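PDB 5K34: ankyrin-repeat protein B from Legionella pneumophila, which probably acts as an F-box effector that hijacks the host ubiquitin-proteasome system, its ankyrin domain, the part described here, being a likely protein-binding module. Local coordinates for residues 14-19 with 46-52; 53-58 with 85-89; 58-62 with 102-106. All blocks are in the same frame, centred on the assembly; numbering follows the deposited sequence.

Contact 1 (14-19 with 46-52); sequences LMVAAR and RTPLLAA
Met-15 folds its thioether over the start of helix 48-54, laying SD against the peptide link between Thr-47 and Pro-48. The contact joins helix 5-19 to helix 48-54 in the ankyrin-repeat fold; the segments 14-19 and 48-52 run in the same general direction at 36°, their axes 7.5 Å apart at closest approach. Two bends, at chi2 and chi3, curl the Met-15 chain so that SD lies 3.5 Å from Thr-47 C and CE ends 3.8 Å from Ala-51 CB. CE also touches CB of Arg-46, so the methyl is held between the incoming loop and the first turn of the helix.

Beside it, Leu-14 lies aslant the proline ring, its CD2 3.9 Å from Pro-48 CG. Ala-18 CB points at the other helix and settles 3.8 Å from Pro-48 CB. With only methyls on Ala-18, Ala-51 and Ala-52, the backbones can come close: CA of Arg-19 and CA of Ala-52 are 4.2 Å apart, and no conventional hydrogen bond crosses the interface. Thr-47 occupies the N-cap of helix 48-54, its hydroxyl accepting weak bonds from the amides of Leu-49 and Leu-50.

At the margin, the guanidinium groups of Arg-19 and Arg-46 meet edge to edge, nearly coplanar, with their NH2 atoms 3.8 Å apart. The like charges are probably offset by Glu-54, which forms salt bridges with both arginines; Arg-46 has a second one to Asp-76. Backbone proximity is clearest in two CA-H...O contacts that run in opposite senses: Ala-52 CA approaches Ala-18 O, and Arg-19 CA lies 3.3 Å from Ala-51 O.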
loop_
_atom_site.group_PDB
_atom_site.type_symbol
_atom_site.label_atom_id
_atom_site.label_comp_id
_atom_site.label_asym_id
_atom_site.label_seq_id
_atom_site.Cartn_x
_atom_site.Cartn_y
_atom_site.Cartn_z
ATOM N N LEU A 14 7.438 -9.203 0.862
ATOM C CA LEU A 14 7.219 -7.753 0.667
ATOM C C LEU A 14 5.875 -7.330 1.223
ATOM O O LEU A 14 5.751 -6.292 1.879
ATOM C CB LEU A 14 7.299 -7.449 -0.810
ATOM C CG LEU A 14 6.958 -6.055 -1.288
ATOM C CD1 LEU A 14 7.899 -5.023 -0.680
ATOM C CD2 LEU A 14 6.998 -6.023 -2.810
ATOM N N MET A 15 4.795 -8.061 0.949
ATOM C CA MET A 15 3.471 -7.793 1.507
ATOM C C MET A 15 3.532 -7.796 3.034
ATOM O O MET A 15 2.967 -6.891 3.686
ATOM C CB MET A 15 2.472 -8.822 1.009
ATOM C CG MET A 15 2.182 -8.684 -0.489
ATOM S SD MET A 15 1.339 -7.181 -0.974
ATOM C CE MET A 15 -0.332 -7.566 -0.391
ATOM N N VAL A 16 4.172 -8.801 3.664
ATOM C CA VAL A 16 4.285 -8.820 5.121
ATOM C C VAL A 16 5.113 -7.645 5.668
ATOM O O VAL A 16 4.735 -7.017 6.673
ATOM C CB VAL A 16 4.844 -10.169 5.592
ATOM C CG1 VAL A 16 5.178 -10.132 7.085
ATOM C CG2 VAL A 16 3.824 -11.262 5.315
ATOM N N ALA A 17 6.236 -7.359 5.014
ATOM C CA ALA A 17 7.085 -6.266 5.476
ATOM C C ALA A 17 6.309 -4.965 5.399
ATOM O O ALA A 17 6.363 -4.148 6.325
ATOM C CB ALA A 17 8.343 -6.189 4.629
ATOM N N ALA A 18 5.592 -4.727 4.298
ATOM C CA ALA A 18 4.828 -3.491 4.174
ATOM C C ALA A 18 3.709 -3.422 5.207
ATOM O O ALA A 18 3.543 -2.382 5.869
ATOM C CB ALA A 18 4.265 -3.370 2.783
ATOM N N ARG A 19 2.970 -4.518 5.418
ATOM C CA ARG A 19 1.879 -4.515 6.401
ATOM C C ARG A 19 2.382 -4.263 7.809
ATOM O O ARG A 19 1.648 -3.680 8.633
ATOM C CB ARG A 19 1.185 -5.881 6.316
ATOM C CG ARG A 19 -0.174 -5.881 7.065
ATOM C CD ARG A 19 -0.889 -7.233 6.960
ATOM N NE ARG A 19 -1.276 -7.586 5.613
ATOM C CZ ARG A 19 -0.714 -8.570 4.886
ATOM N NH1 ARG A 19 0.323 -9.278 5.304
ATOM N NH2 ARG A 19 -1.186 -8.797 3.650
ATOM N N ARG A 46 -3.419 -7.342 -5.498
ATOM C CA ARG A 46 -3.014 -6.463 -4.398
ATOM C C ARG A 46 -1.612 -5.925 -4.618
ATOM O O ARG A 46 -0.820 -6.462 -5.402
ATOM C CB ARG A 46 -3.061 -7.229 -3.050
ATOM C CG ARG A 46 -4.336 -8.044 -2.828
ATOM C CD ARG A 46 -4.495 -8.448 -1.378
ATOM N NE ARG A 46 -5.132 -7.368 -0.632
ATOM C CZ ARG A 46 -4.867 -7.069 0.636
ATOM N NH1 ARG A 46 -5.501 -6.051 1.214
ATOM N NH2 ARG A 46 -3.946 -7.749 1.331
ATOM N N THR A 47 -1.275 -4.849 -3.886
ATOM C CA THR A 47 0.102 -4.330 -3.893
ATOM C C THR A 47 0.535 -4.111 -2.445
ATOM O O THR A 47 -0.307 -4.104 -1.539
ATOM C CB THR A 47 0.174 -2.952 -4.591
ATOM O OG1 THR A 47 -0.551 -1.988 -3.821
ATOM C CG2 THR A 47 -0.352 -3.020 -6.043
ATOM N N PRO A 48 1.830 -3.851 -2.217
ATOM C CA PRO A 48 2.283 -3.530 -0.876
ATOM C C PRO A 48 1.755 -2.197 -0.391
ATOM O O PRO A 48 1.801 -1.928 0.817
ATOM C CB PRO A 48 3.816 -3.533 -0.981
ATOM C CG PRO A 48 4.101 -3.368 -2.434
ATOM C CD PRO A 48 2.955 -4.114 -3.134
ATOM N N LEU A 49 1.259 -1.323 -1.279
ATOM C CA LEU A 49 0.592 -0.097 -0.806
ATOM C C LEU A 49 -0.681 -0.462 -0.060
ATOM O O LEU A 49 -0.926 0.063 1.032
ATOM C CB LEU A 49 0.313 0.833 -1.983
ATOM C CG LEU A 49 -0.440 2.126 -1.654
ATOM C CD1 LEU A 49 0.298 2.958 -0.581
ATOM C CD2 LEU A 49 -0.656 2.958 -2.916
ATOM N N LEU A 50 -1.503 -1.390 -0.594
ATOM C CA LEU A 50 -2.659 -1.898 0.135
ATOM C C LEU A 50 -2.291 -2.558 1.412
ATOM O O LEU A 50 -2.946 -2.394 2.450
ATOM C CB LEU A 50 -3.476 -2.893 -0.681
ATOM C CG LEU A 50 -4.438 -2.432 -1.724
ATOM C CD1 LEU A 50 -5.257 -3.649 -2.204
ATOM C CD2 LEU A 50 -5.418 -1.359 -1.154
ATOM N N ALA A 51 -1.234 -3.387 1.382
ATOM C CA ALA A 51 -0.767 -4.079 2.578
ATOM C C ALA A 51 -0.398 -3.081 3.668
ATOM O O ALA A 51 -0.784 -3.254 4.835
ATOM C CB ALA A 51 0.404 -4.982 2.254
ATOM N N ALA A 52 0.365 -2.041 3.307
ATOM C CA ALA A 52 0.732 -1.031 4.276
ATOM C C ALA A 52 -0.484 -0.351 4.834
ATOM O O ALA A 52 -0.571 -0.183 6.059
ATOM C CB ALA A 52 1.702 -0.028 3.640
#

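Contact 2 (53-58 with 85-89); sequences IEGKAY and LLKKQ
The backbone oxygen Ile-53 O is gripped from opposite faces of its carbonyl plane, by the amide of Lys-56 on one and by the side chain of Gln-89 on the other. Gln-89 NE2 donates at 2.9 Å, 50° out of that plane, while Lys-56 N supplies one bond of the Schellman motif that ends helix 48-54. The extended Gln-89 chain also sets OE1 to accept from Tyr-58 OH at 2.7 Å, the oxygen lying at the ring's edge and the ring standing 84° to the amide plane. A water accepts from Gln-89 NE2 and donates to Glu-54 O. With OE1 held by Tyr-58, and NE2 by Ile-53 O and the water, the orientation of the amide is fixed.

Next to this polar cluster, Ile-53 and Leu-86 cross at about a right angle, CG2 of Ile-53 lying 3.7 Å from Leu-86 CD2. Ile-53 CG2 also meets Leu-85 CD2 at 3.8 Å, and Glu-54 CB lies 4.2 Å from the same Leu-85 CD2. Helix 82-91 thus packs against the end of helix 48-54 and the turn into helix 58-67, while helix 97-112 lies against Tyr-58 and Leu-86.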
loop_
_atom_site.group_PDB
_atom_site.type_symbol
_atom_site.label_atom_id
_atom_site.label_comp_id
_atom_site.label_asym_id
_atom_site.label_seq_id
_atom_site.Cartn_x
_atom_site.Cartn_y
_atom_site.Cartn_z
ATOM N N ILE A 53 -1.435 0.027 3.991
ATOM C CA ILE A 53 -2.655 0.682 4.491
ATOM C C ILE A 53 -3.380 -0.213 5.490
ATOM O O ILE A 53 -3.710 0.217 6.604
ATOM C CB ILE A 53 -3.571 1.070 3.308
ATOM C CG1 ILE A 53 -2.933 2.211 2.522
ATOM C CG2 ILE A 53 -4.978 1.444 3.828
ATOM C CD1 ILE A 53 -3.542 2.388 1.129
ATOM N N GLU A 54 -3.607 -1.487 5.142
ATOM C CA GLU A 54 -4.412 -2.311 6.056
ATOM C C GLU A 54 -3.677 -2.610 7.334
ATOM O O GLU A 54 -4.328 -2.850 8.372
ATOM C CB GLU A 54 -4.869 -3.618 5.399
ATOM C CG GLU A 54 -3.786 -4.644 5.200
ATOM C CD GLU A 54 -4.253 -5.842 4.383
ATOM O OE1 GLU A 54 -5.470 -5.969 4.097
ATOM O OE2 GLU A 54 -3.375 -6.627 3.958
ATOM N N GLY A 55 -2.342 -2.574 7.365
ATOM C CA GLY A 55 -1.563 -2.752 8.587
ATOM C C GLY A 55 -1.407 -1.476 9.382
ATOM O O GLY A 55 -0.708 -1.511 10.403
ATOM N N LYS A 56 -2.005 -0.371 8.940
ATOM C CA LYS A 56 -1.822 0.940 9.579
ATOM C C LYS A 56 -0.378 1.368 9.550
ATOM O O LYS A 56 0.109 2.156 10.383
ATOM C CB LYS A 56 -2.377 0.959 11.015
ATOM C CG LYS A 56 -3.832 0.514 11.111
ATOM C CD LYS A 56 -4.453 0.761 12.465
ATOM C CE LYS A 56 -3.707 0.056 13.577
ATOM N NZ LYS A 56 -4.486 0.248 14.853
ATOM N N ALA A 57 0.343 0.905 8.524
ATOM C CA ALA A 57 1.772 1.198 8.346
ATOM C C ALA A 57 1.878 2.460 7.495
ATOM O O ALA A 57 2.342 2.441 6.358
ATOM C CB ALA A 57 2.459 -0.017 7.679
ATOM N N TYR A 58 1.426 3.585 8.069
ATOM C CA TYR A 58 1.196 4.757 7.231
ATOM C C TYR A 58 2.477 5.412 6.716
ATOM O O TYR A 58 2.473 5.960 5.625
ATOM C CB TYR A 58 0.235 5.760 7.913
ATOM C CG TYR A 58 -1.110 5.145 8.174
ATOM C CD1 TYR A 58 -1.917 4.687 7.126
ATOM C CD2 TYR A 58 -1.606 5.034 9.444
ATOM C CE1 TYR A 58 -3.153 4.100 7.351
ATOM C CE2 TYR A 58 -2.867 4.476 9.694
ATOM C CZ TYR A 58 -3.605 4.004 8.654
ATOM O OH TYR A 58 -4.815 3.406 8.953
ATOM N N LEU A 85 -9.971 1.688 0.420
ATOM C CA LEU A 85 -9.616 1.021 1.670
ATOM C C LEU A 85 -9.355 2.063 2.766
ATOM O O LEU A 85 -9.803 1.896 3.907
ATOM C CB LEU A 85 -8.395 0.123 1.443
ATOM C CG LEU A 85 -8.036 -0.787 2.616
ATOM C CD1 LEU A 85 -9.190 -1.776 2.901
ATOM C CD2 LEU A 85 -6.741 -1.515 2.323
ATOM N N LEU A 86 -8.646 3.134 2.421
ATOM C CA LEU A 86 -8.443 4.262 3.362
ATOM C C LEU A 86 -9.785 4.838 3.793
ATOM O O LEU A 86 -9.990 5.132 4.974
ATOM C CB LEU A 86 -7.545 5.324 2.731
ATOM C CG LEU A 86 -6.060 4.967 2.683
ATOM C CD1 LEU A 86 -5.382 5.869 1.641
ATOM C CD2 LEU A 86 -5.419 5.116 4.057
ATOM N N LYS A 87 -10.680 5.027 2.826
ATOM C CA LYS A 87 -12.005 5.583 3.148
ATOM C C LYS A 87 -12.761 4.662 4.090
ATOM O O LYS A 87 -13.448 5.157 4.990
ATOM C CB LYS A 87 -12.795 5.827 1.870
ATOM C CG LYS A 87 -12.377 7.108 1.148
ATOM C CD LYS A 87 -13.223 7.268 -0.120
ATOM C CE LYS A 87 -12.916 8.563 -0.841
ATOM N NZ LYS A 87 -13.743 9.681 -0.289
ATOM N N LYS A 88 -12.664 3.352 3.892
ATOM C CA LYS A 88 -13.287 2.430 4.851
ATOM C C LYS A 88 -12.763 2.553 6.311
ATOM O O LYS A 88 -13.492 2.514 7.307
ATOM C CB LYS A 88 -13.128 1.003 4.383
ATOM C CG LYS A 88 -14.049 0.610 3.251
ATOM C CD LYS A 88 -13.987 -0.893 2.952
ATOM C CE LYS A 88 -14.369 -1.692 4.184
ATOM N NZ LYS A 88 -14.930 -3.025 3.765
ATOM N N GLN A 89 -11.434 2.722 6.416
ATOM C CA GLN A 89 -10.772 2.942 7.683
ATOM C C GLN A 89 -11.266 4.258 8.314
ATOM O O GLN A 89 -11.564 4.294 9.506
ATOM C CB GLN A 89 -9.247 2.992 7.506
ATOM C CG GLN A 89 -8.646 1.644 7.144
ATOM C CD GLN A 89 -7.124 1.707 7.167
ATOM O OE1 GLN A 89 -6.527 2.770 6.949
ATOM N NE2 GLN A 89 -6.492 0.574 7.411
HETATM O O HOH W 1 -7.055 -2.099 8.594
#

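Contact 3 (58-62 with 102-106). With SO4 (sulfate ion), chain C.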
loop_
_atom_site.group_PDB
_atom_site.type_symbol
_atom_site.label_atom_id
_atom_site.label_comp_id
_atom_site.label_asym_id
_atom_site.label_seq_id
_atom_site.Cartn_x
_atom_site.Cartn_y
_atom_site.Cartn_z
ATOM N N TYR A 58 1.426 3.585 8.069
ATOM C CA TYR A 58 1.196 4.757 7.231
ATOM C C TYR A 58 2.477 5.412 6.716
ATOM O O TYR A 58 2.473 5.960 5.625
ATOM C CB TYR A 58 0.235 5.760 7.913
ATOM C CG TYR A 58 -1.110 5.145 8.174
ATOM C CD1 TYR A 58 -1.917 4.687 7.126
ATOM C CD2 TYR A 58 -1.606 5.034 9.444
ATOM C CE1 TYR A 58 -3.153 4.100 7.351
ATOM C CE2 TYR A 58 -2.867 4.476 9.694
ATOM C CZ TYR A 58 -3.605 4.004 8.654
ATOM O OH TYR A 58 -4.815 3.406 8.953
ATOM N N GLN A 59 3.563 5.294 7.478
ATOM C CA GLN A 59 4.848 5.824 6.957
ATOM C C GLN A 59 5.357 4.998 5.748
ATOM O O GLN A 59 5.799 5.634 4.781
ATOM C CB GLN A 59 5.916 5.903 8.038
ATOM C CG GLN A 59 5.500 6.690 9.290
ATOM C CD GLN A 59 5.041 5.802 10.420
ATOM O OE1 GLN A 59 4.201 4.893 10.204
ATOM N NE2 GLN A 59 5.574 5.992 11.614
ATOM N N THR A 60 5.174 3.713 5.780
ATOM C CA THR A 60 5.535 2.886 4.651
ATOM C C THR A 60 4.617 3.198 3.453
ATOM O O THR A 60 5.064 3.275 2.323
ATOM C CB THR A 60 5.486 1.403 5.037
ATOM O OG1 THR A 60 6.517 1.147 5.998
ATOM C CG2 THR A 60 5.728 0.484 3.817
ATOM N N ALA A 61 3.327 3.372 3.712
ATOM C CA ALA A 61 2.387 3.738 2.633
ATOM C C ALA A 61 2.788 5.062 1.985
ATOM O O ALA A 61 2.776 5.203 0.769
ATOM C CB ALA A 61 0.970 3.842 3.167
ATOM N N ASN A 62 3.138 6.060 2.817
ATOM C CA ASN A 62 3.600 7.346 2.327
ATOM C C ASN A 62 4.849 7.206 1.474
ATOM O O ASN A 62 4.949 7.786 0.384
ATOM C CB ASN A 62 3.844 8.332 3.463
ATOM C CG ASN A 62 2.597 9.074 3.923
ATOM O OD1 ASN A 62 2.006 8.807 5.007
ATOM N ND2 ASN A 62 2.165 10.014 3.116
ATOM N N GLN A 102 -3.920 10.857 9.660
ATOM C CA GLN A 102 -2.987 10.258 8.656
ATOM C C GLN A 102 -3.721 9.672 7.448
ATOM O O GLN A 102 -3.267 9.807 6.277
ATOM C CB GLN A 102 -2.093 9.203 9.246
ATOM C CG GLN A 102 -1.165 8.686 8.166
ATOM C CD GLN A 102 -0.326 9.781 7.486
ATOM O OE1 GLN A 102 -0.473 10.157 6.241
ATOM N NE2 GLN A 102 0.600 10.276 8.289
ATOM N N ILE A 103 -4.890 9.066 7.726
ATOM C CA ILE A 103 -5.700 8.487 6.671
ATOM C C ILE A 103 -6.221 9.589 5.752
ATOM O O ILE A 103 -6.113 9.493 4.512
ATOM C CB ILE A 103 -6.861 7.673 7.296
ATOM C CG1 ILE A 103 -6.325 6.424 7.942
ATOM C CG2 ILE A 103 -7.903 7.339 6.236
ATOM C CD1 ILE A 103 -7.298 5.806 8.979
ATOM N N ARG A 104 -6.741 10.641 6.353
ATOM C CA ARG A 104 -7.244 11.741 5.599
ATOM C C ARG A 104 -6.179 12.384 4.716
ATOM O O ARG A 104 -6.421 12.748 3.548
ATOM C CB ARG A 104 -7.858 12.758 6.579
ATOM C CG ARG A 104 -9.311 12.522 6.946
ATOM C CD ARG A 104 -10.022 13.708 7.689
ATOM N NE ARG A 104 -11.414 13.332 8.072
ATOM C CZ ARG A 104 -11.811 12.833 9.250
ATOM N NH1 ARG A 104 -10.949 12.670 10.238
ATOM N NH2 ARG A 104 -13.099 12.511 9.451
ATOM N N ALA A 105 -4.979 12.552 5.263
ATOM C CA ALA A 105 -3.877 13.149 4.502
ATOM C C ALA A 105 -3.494 12.263 3.298
ATOM O O ALA A 105 -3.197 12.805 2.215
ATOM C CB ALA A 105 -2.684 13.365 5.414
ATOM N N LEU A 106 -3.499 10.948 3.481
ATOM C CA LEU A 106 -3.199 10.034 2.367
ATOM C C LEU A 106 -4.324 10.065 1.315
ATOM O O LEU A 106 -3.985 10.094 0.115
ATOM C CB LEU A 106 -2.973 8.610 2.885
ATOM C CG LEU A 106 -1.638 8.322 3.491
ATOM C CD1 LEU A 106 -1.641 7.103 4.382
ATOM C CD2 LEU A 106 -0.576 8.150 2.395
HETATM S S SO4 C . 4.992 2.482 14.185
HETATM O O1 SO4 C . 5.857 2.309 15.404
HETATM O O2 SO4 C . 5.003 1.199 13.326
HETATM O O3 SO4 C . 3.603 2.873 14.568
HETATM O O4 SO4 C . 5.392 3.676 13.391
#
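Apolar packing centres on Tyr-58, whose side chain touches three residues of helix 97-112. Its CB and the root of its ring lie against the aliphatic part of Gln-102, although the detail here is doubtful because Gln-102 is modelled in two conformers. Farther along the ring, Ile-103 packs at a slant, its CG1 3.7 Å from Tyr-58 CZ and its CD1 3.5 Å from Tyr-58 OH. Here CG1 of Ile-103 stands beside its own backbone N, opposite the carbonyl carbon (chi1 -71°), and this sends the longer branch out to the phenol end of the ring. Leu-106 divides its methyls: CD1 approaches Tyr-58 CD1 at 3.7 Å and reaches Ala-61 CB at the longer distance of 4.4 Å, while CD2 packs on the flat end of Asn-62. Leu-106 is buried, and its side chain enters between Tyr-58 and Asn-62, one helical turn apart on helix 58-67.

Polar groups gather at the rim, where the ends of Asn-62 and Gln-102 lie near each other. The polar partner of the Tyr-58 phenol is Gln-89 of helix 82-91.

Ion binding involves another side of helix 58-67. Gln-59 turns away from helix 97-112 and donates through NE2 to O4 of a sulfate at 2.9 Å, with an N-H...O angle of 152°. Asn-21 is hydrogen-bonded both to this ion, which probably came from the crystallisation liquor, and to Gln-59 OE1.

The two short helical segments run nearly parallel, 11° apart, with their axes 11.1 Å from each other, a separation filled by Tyr-58, Gln-102, Ile-103 and Leu-106. Near-parallel packing of helices 58-67 and 97-112 is consistent with the stacked helices of an ankyrin-repeat fold.

In the fold
The contacts run along the stacked helices, with helix 48-54 shared by contacts 1 and 2, whose centres lie 11 Å apart. Their polar junction is the salt bridge between Arg-19 NE and Glu-54 OE2, 2.8 Å long. Contacts 2 and 3, only 8 Å apart between centres, share Tyr-58; Gln-89 CB also packs on Ile-103 CD1 at 3.7 Å, which joins the two contacts directly. Contacts 1 and 3 are 13 Å apart between centres and meet where Ala-52 CB touches Thr-60 CG2 at 4.1 Å. The sulfate beside Gln-59 belongs to the side of contact 3 facing away from helix 97-112.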